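Local coordinates for protein protease (Helicobacter pylori, PDB 5EUF) that probably acts as a zinc-dependent M16-family peptidase that cleaves the cytoplasmic domain of human junctional adhesion molecule A, weakening the gastric epithelial barrier, at residues E32-K38 / N191-V197; F109-G114 / H212-L216. All blocks are in the same frame, centred on the assembly; numbering follows the deposited sequence.

Contact 1 of 2, residues E32-K38 / N191-V197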
loop_
_atom_site.group_PDB
_atom_site.type_symbol
_atom_site.label_atom_id
_atom_site.label_comp_id
_atom_site.label_asym_id
_atom_site.label_seq_id
_atom_site.Cartn_x
_atom_site.Cartn_y
_atom_site.Cartn_z
ATOM N N GLU B 32 -8.619 11.091 36.370
ATOM C CA GLU B 32 -7.842 10.408 35.343
ATOM C C GLU B 32 -6.897 11.384 34.653
ATOM O O GLU B 32 -7.310 12.461 34.217
ATOM C CB GLU B 32 -8.751 9.739 34.311
ATOM C CG GLU B 32 -7.970 9.013 33.224
ATOM C CD GLU B 32 -8.847 8.192 32.305
ATOM O OE1 GLU B 32 -8.703 8.322 31.071
ATOM O OE2 GLU B 32 -9.673 7.407 32.812
ATOM N N VAL B 33 -5.627 11.002 34.561
ATOM C CA VAL B 33 -4.614 11.851 33.945
ATOM C C VAL B 33 -4.268 11.354 32.548
ATOM O O VAL B 33 -3.633 10.314 32.396
ATOM C CB VAL B 33 -3.332 11.901 34.796
ATOM C CG1 VAL B 33 -2.352 12.898 34.211
ATOM C CG2 VAL B 33 -3.667 12.262 36.232
ATOM N N ASP B 34 -4.678 12.105 31.530
ATOM C CA ASP B 34 -4.464 11.699 30.144
ATOM C C ASP B 34 -3.341 12.461 29.452
ATOM O O ASP B 34 -3.192 13.672 29.625
ATOM C CB ASP B 34 -5.750 11.872 29.332
ATOM C CG ASP B 34 -6.749 10.771 29.582
ATOM O OD1 ASP B 34 -7.411 10.799 30.639
ATOM O OD2 ASP B 34 -6.877 9.881 28.716
ATOM N N VAL B 35 -2.557 11.734 28.665
ATOM C CA VAL B 35 -1.619 12.340 27.731
ATOM C C VAL B 35 -1.927 11.841 26.328
ATOM O O VAL B 35 -1.760 10.660 26.031
ATOM C CB VAL B 35 -0.159 12.021 28.081
ATOM C CG1 VAL B 35 0.762 12.492 26.967
ATOM C CG2 VAL B 35 0.221 12.670 29.398
ATOM N N LEU B 36 -2.392 12.742 25.472
ATOM C CA LEU B 36 -2.755 12.379 24.111
ATOM C C LEU B 36 -1.700 12.842 23.112
ATOM O O LEU B 36 -1.292 14.002 23.121
ATOM C CB LEU B 36 -4.105 12.983 23.737
ATOM C CG LEU B 36 -5.220 12.917 24.775
ATOM C CD1 LEU B 36 -6.449 13.642 24.252
ATOM C CD2 LEU B 36 -5.545 11.476 25.117
ATOM N N TYR B 37 -1.261 11.931 22.253
ATOM C CA TYR B 37 -0.381 12.297 21.155
ATOM C C TYR B 37 -1.138 12.196 19.839
ATOM O O TYR B 37 -1.760 11.172 19.550
ATOM C CB TYR B 37 0.859 11.405 21.129
ATOM C CG TYR B 37 1.820 11.647 22.272
ATOM C CD1 TYR B 37 2.748 12.682 22.217
ATOM C CD2 TYR B 37 1.809 10.834 23.398
ATOM C CE1 TYR B 37 3.633 12.902 23.255
ATOM C CE2 TYR B 37 2.690 11.044 24.439
ATOM C CZ TYR B 37 3.598 12.080 24.366
ATOM O OH TYR B 37 4.473 12.295 25.405
ATOM N N LYS B 38 -1.090 13.258 19.041
ATOM C CA LYS B 38 -1.766 13.268 17.747
ATOM C C LYS B 38 -1.007 12.421 16.732
ATOM O O LYS B 38 -0.601 12.915 15.680
ATOM C CB LYS B 38 -1.915 14.698 17.230
ATOM C CG LYS B 38 -2.670 15.624 18.169
ATOM C CD LYS B 38 -2.720 17.039 17.618
ATOM C CE LYS B 38 -3.542 17.956 18.507
ATOM N NZ LYS B 38 -3.523 19.358 18.007
ATOM N N ASN B 191 2.752 18.577 19.774
ATOM C CA ASN B 191 1.907 17.551 19.188
ATOM C C ASN B 191 1.183 16.744 20.262
ATOM O O ASN B 191 0.577 15.711 19.976
ATOM C CB ASN B 191 2.745 16.621 18.299
ATOM C CG ASN B 191 1.898 15.795 17.344
ATOM O OD1 ASN B 191 0.878 16.264 16.835
ATOM N ND2 ASN B 191 2.314 14.557 17.104
ATOM N N ALA B 192 1.241 17.222 21.502
ATOM C CA ALA B 192 0.680 16.475 22.626
ATOM C C ALA B 192 -0.375 17.264 23.399
ATOM O O ALA B 192 -0.368 18.495 23.407
ATOM C CB ALA B 192 1.791 16.035 23.566
ATOM N N ILE B 193 -1.278 16.533 24.046
ATOM C CA ILE B 193 -2.333 17.125 24.865
ATOM C C ILE B 193 -2.406 16.450 26.228
ATOM O O ILE B 193 -2.517 15.228 26.313
ATOM C CB ILE B 193 -3.717 17.009 24.195
ATOM C CG1 ILE B 193 -3.738 17.741 22.852
ATOM C CG2 ILE B 193 -4.804 17.548 25.118
ATOM C CD1 ILE B 193 -5.035 17.561 22.085
ATOM N N VAL B 194 -2.343 17.245 27.291
ATOM C CA VAL B 194 -2.494 16.721 28.643
ATOM C C VAL B 194 -3.907 16.995 29.145
ATOM O O VAL B 194 -4.301 18.148 29.335
ATOM C CB VAL B 194 -1.467 17.333 29.616
ATOM C CG1 VAL B 194 -1.708 16.831 31.032
ATOM C CG2 VAL B 194 -0.049 17.007 29.165
ATOM N N LEU B 195 -4.665 15.922 29.349
ATOM C CA LEU B 195 -6.065 16.018 29.738
ATOM C C LEU B 195 -6.282 15.456 31.137
ATOM O O LEU B 195 -5.876 14.332 31.428
ATOM C CB LEU B 195 -6.942 15.276 28.726
ATOM C CG LEU B 195 -8.422 15.062 29.046
ATOM C CD1 LEU B 195 -9.183 16.374 29.016
ATOM C CD2 LEU B 195 -9.035 14.061 28.077
ATOM N N VAL B 196 -6.916 16.242 32.002
ATOM C CA VAL B 196 -7.208 15.799 33.364
ATOM C C VAL B 196 -8.700 15.909 33.669
ATOM O O VAL B 196 -9.280 16.995 33.618
ATOM C CB VAL B 196 -6.412 16.607 34.409
ATOM C CG1 VAL B 196 -6.800 16.177 35.815
ATOM C CG2 VAL B 196 -4.911 16.442 34.186
ATOM N N VAL B 197 -9.314 14.773 33.984
ATOM C CA VAL B 197 -10.749 14.711 34.240
ATOM C C VAL B 197 -11.027 14.087 35.608
ATOM O O VAL B 197 -10.403 13.092 35.979
ATOM C CB VAL B 197 -11.483 13.894 33.146
ATOM C CG1 VAL B 197 -12.980 13.854 33.409
ATOM C CG2 VAL B 197 -11.199 14.466 31.765
#
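Val35 and Val194 face each other as a non-hydrogen-bonded pair, their CG2 methyls 4.4 Å apart, and Val33 and Val196 repeat the arrangement two residues along, Val33 CG1 turned to Val196 CG2. Tyr37 ends this row: its ring lies obliquely by Ala192, CE1 3.6 Å from Ala192 CB, and also stacks with the ring of Tyr187. Helix 102-113 packs on this face. On the other face, lined by helix 365-376, Leu36 CB lies 4.1 Å from Ile193 CB. There too, Asp34 CB is 3.7 Å from Leu195 CB. The two strands run antiparallel, axes 4.5 Å apart, as central neighbours in the mixed six-stranded sheet of the M16 fold, where strand 192-198 returns between strands 18-23 and 30-37. Paired backbone hydrogen bonds join Glu32 with Val197, Asp34 with Leu195 and Leu36 with Ile193; the Leu36 N to Ile193 O bond is nearly straight (174°). Beyond Tyr37 and Ala192, Lys38 N makes one more hydrogen bond, 3.1 Å, to Asn191 O. Lys38 starts with CG anti to its carbonyl carbon (chi1 -58°) and runs extended past Asn191 OD1, which touches its CB, to bring CE within 3.9 Å of Ile193 CD1, while Asn191 ND2 bonds to Tyr186 O. Toward the opposite end, the Glu32 and Asp34 carboxylates converge, and both form salt bridges with Arg92, whose charge would offset their mutual repulsion.

Contact 2 of 2, residues F109-G114 / H212-L216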
loop_
_atom_site.group_PDB
_atom_site.type_symbol
_atom_site.label_atom_id
_atom_site.label_comp_id
_atom_site.label_asym_id
_atom_site.label_seq_id
_atom_site.Cartn_x
_atom_site.Cartn_y
_atom_site.Cartn_z
ATOM N N PHE B 109 4.565 11.324 33.510
ATOM C CA PHE B 109 4.251 11.530 32.102
ATOM C C PHE B 109 5.217 12.515 31.457
ATOM O O PHE B 109 5.566 12.372 30.284
ATOM C CB PHE B 109 2.811 12.014 31.940
ATOM C CG PHE B 109 1.804 10.902 31.889
ATOM C CD1 PHE B 109 2.103 9.711 31.250
ATOM C CD2 PHE B 109 0.561 11.044 32.483
ATOM C CE1 PHE B 109 1.179 8.683 31.201
ATOM C CE2 PHE B 109 -0.367 10.020 32.437
ATOM C CZ PHE B 109 -0.057 8.839 31.796
ATOM N N ALA B 110 5.652 13.511 32.220
ATOM C CA ALA B 110 6.661 14.441 31.733
ATOM C C ALA B 110 7.985 13.704 31.583
ATOM O O ALA B 110 8.793 14.010 30.706
ATOM C CB ALA B 110 6.803 15.622 32.674
ATOM N N GLU B 111 8.182 12.717 32.449
ATOM C CA GLU B 111 9.391 11.906 32.462
ATOM C C GLU B 111 9.534 11.052 31.195
ATOM O O GLU B 111 10.645 10.718 30.788
ATOM C CB GLU B 111 9.396 11.014 33.707
ATOM C CG GLU B 111 10.690 10.271 33.949
ATOM C CD GLU B 111 11.846 11.200 34.254
ATOM O OE1 GLU B 111 11.616 12.246 34.901
ATOM O OE2 GLU B 111 12.983 10.884 33.844
ATOM N N THR B 112 8.411 10.706 30.571
ATOM C CA THR B 112 8.439 9.863 29.378
ATOM C C THR B 112 8.287 10.665 28.085
ATOM O O THR B 112 8.591 10.170 26.997
ATOM C CB THR B 112 7.330 8.790 29.418
ATOM O OG1 THR B 112 6.046 9.425 29.435
ATOM C CG2 THR B 112 7.475 7.912 30.650
HETATM N N MSE B 113 7.808 11.897 28.199
HETATM C CA MSE B 113 7.575 12.725 27.023
HETATM C C MSE B 113 8.868 13.313 26.472
HETATM O O MSE B 113 9.243 13.043 25.330
HETATM C CB MSE B 113 6.592 13.851 27.345
HETATM C CG MSE B 113 6.412 14.853 26.217
HETATM SE SE MSE B 113 4.669 15.715 26.274
HETATM C CE MSE B 113 5.220 17.514 26.739
ATOM N N GLY B 114 9.548 14.117 27.283
ATOM C CA GLY B 114 10.738 14.811 26.828
ATOM C C GLY B 114 12.009 14.327 27.490
ATOM O O GLY B 114 12.958 15.091 27.662
ATOM N N HIS B 212 5.561 20.632 35.247
ATOM C CA HIS B 212 6.275 19.491 34.684
ATOM C C HIS B 212 6.468 19.549 33.168
ATOM O O HIS B 212 7.341 18.871 32.629
ATOM C CB HIS B 212 5.552 18.194 35.052
ATOM C CG HIS B 212 5.507 17.926 36.523
ATOM N ND1 HIS B 212 4.459 18.333 37.321
ATOM C CD2 HIS B 212 6.383 17.300 37.343
ATOM C CE1 HIS B 212 4.689 17.963 38.568
ATOM N NE2 HIS B 212 5.851 17.336 38.609
ATOM N N PHE B 213 5.671 20.358 32.481
ATOM C CA PHE B 213 5.660 20.303 31.023
ATOM C C PHE B 213 6.080 21.595 30.318
ATOM O O PHE B 213 6.496 21.558 29.162
ATOM C CB PHE B 213 4.266 19.891 30.540
ATOM C CG PHE B 213 3.877 18.495 30.938
ATOM C CD1 PHE B 213 4.154 17.420 30.107
ATOM C CD2 PHE B 213 3.240 18.255 32.143
ATOM C CE1 PHE B 213 3.800 16.132 30.469
ATOM C CE2 PHE B 213 2.882 16.969 32.511
ATOM C CZ PHE B 213 3.164 15.906 31.672
ATOM N N GLU B 214 5.977 22.729 31.002
ATOM C CA GLU B 214 6.240 24.017 30.364
ATOM C C GLU B 214 7.692 24.155 29.908
ATOM O O GLU B 214 7.981 24.855 28.935
ATOM C CB GLU B 214 5.885 25.165 31.312
ATOM C CG GLU B 214 5.866 26.536 30.653
ATOM C CD GLU B 214 5.573 27.652 31.637
ATOM O OE1 GLU B 214 6.172 27.658 32.735
ATOM O OE2 GLU B 214 4.738 28.522 31.310
ATOM N N SER B 215 8.598 23.477 30.604
ATOM C CA SER B 215 10.024 23.597 30.320
ATOM C C SER B 215 10.512 22.580 29.286
ATOM O O SER B 215 11.666 22.625 28.864
ATOM C CB SER B 215 10.829 23.453 31.613
ATOM O OG SER B 215 10.283 22.441 32.441
ATOM N N LEU B 216 9.636 21.668 28.876
ATOM C CA LEU B 216 9.994 20.683 27.856
ATOM C C LEU B 216 10.123 21.351 26.492
ATOM O O LEU B 216 9.341 22.236 26.148
ATOM C CB LEU B 216 8.965 19.551 27.799
ATOM C CG LEU B 216 8.955 18.607 29.004
ATOM C CD1 LEU B 216 8.121 17.378 28.717
ATOM C CD2 LEU B 216 10.370 18.210 29.392
#
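Phe213 presents one ring face to Ala110, whose CB sits 3.9 Å from the ring centroid and 18° off the normal, a CH-pi contact displaced toward the rim. The same ring is met at its edge by two other side chains: Phe109 CB lies in plane, 3.9 Å from Phe213 CZ, and the selenomethionine Met113 brings its CE to 3.5 Å from Phe213 CD1. The Met113 selenium is also at the edge, a Met-aromatic contact; the chain leaves with CG anti to the backbone N (chi1 174°) and bends at chi3, which sets the terminal methyl against both Phe213 and Leu216. Here the C-terminal ends of helices 102-113 and 202-213 come together on one side of the M16 sheet. A type I beta turn from Phe213 to Leu216 brings the leucine back to helix 102-113, where Leu216 CD1 touches Met113 CE at 3.5 Å and Gly114 N at 3.8 Å. Asn15 ND2 donates to both Phe213 O and Leu216 O, tying down the two ends of this turn. Ala110 CB also rests 3.3 Å from His212 O, while the His212 imidazole bonds through ND1 to Leu208 O.

In the fold
The centres of contacts 1 and 2 lie 12 Å apart, and contact 2 joins two helix ends lying side by side on the Val33, Val35 and Tyr37 face of the sheet of contact 1. Strand 192-198 leads on into helix 202-213, and the segments of the two contacts alternate along the chain. The two contacts touch where Val35 CG2 packs 3.4 Å from Phe109 CG and where Ala192 CB lies 4.0 Å from the Met113 selenium. The probable proton acceptor, Glu56, is about 9 Å from Tyr37 and about 10 Å from Phe109, measured between side chains; it belongs to the site where His53 and Glu133 hold the zinc, probably with His57.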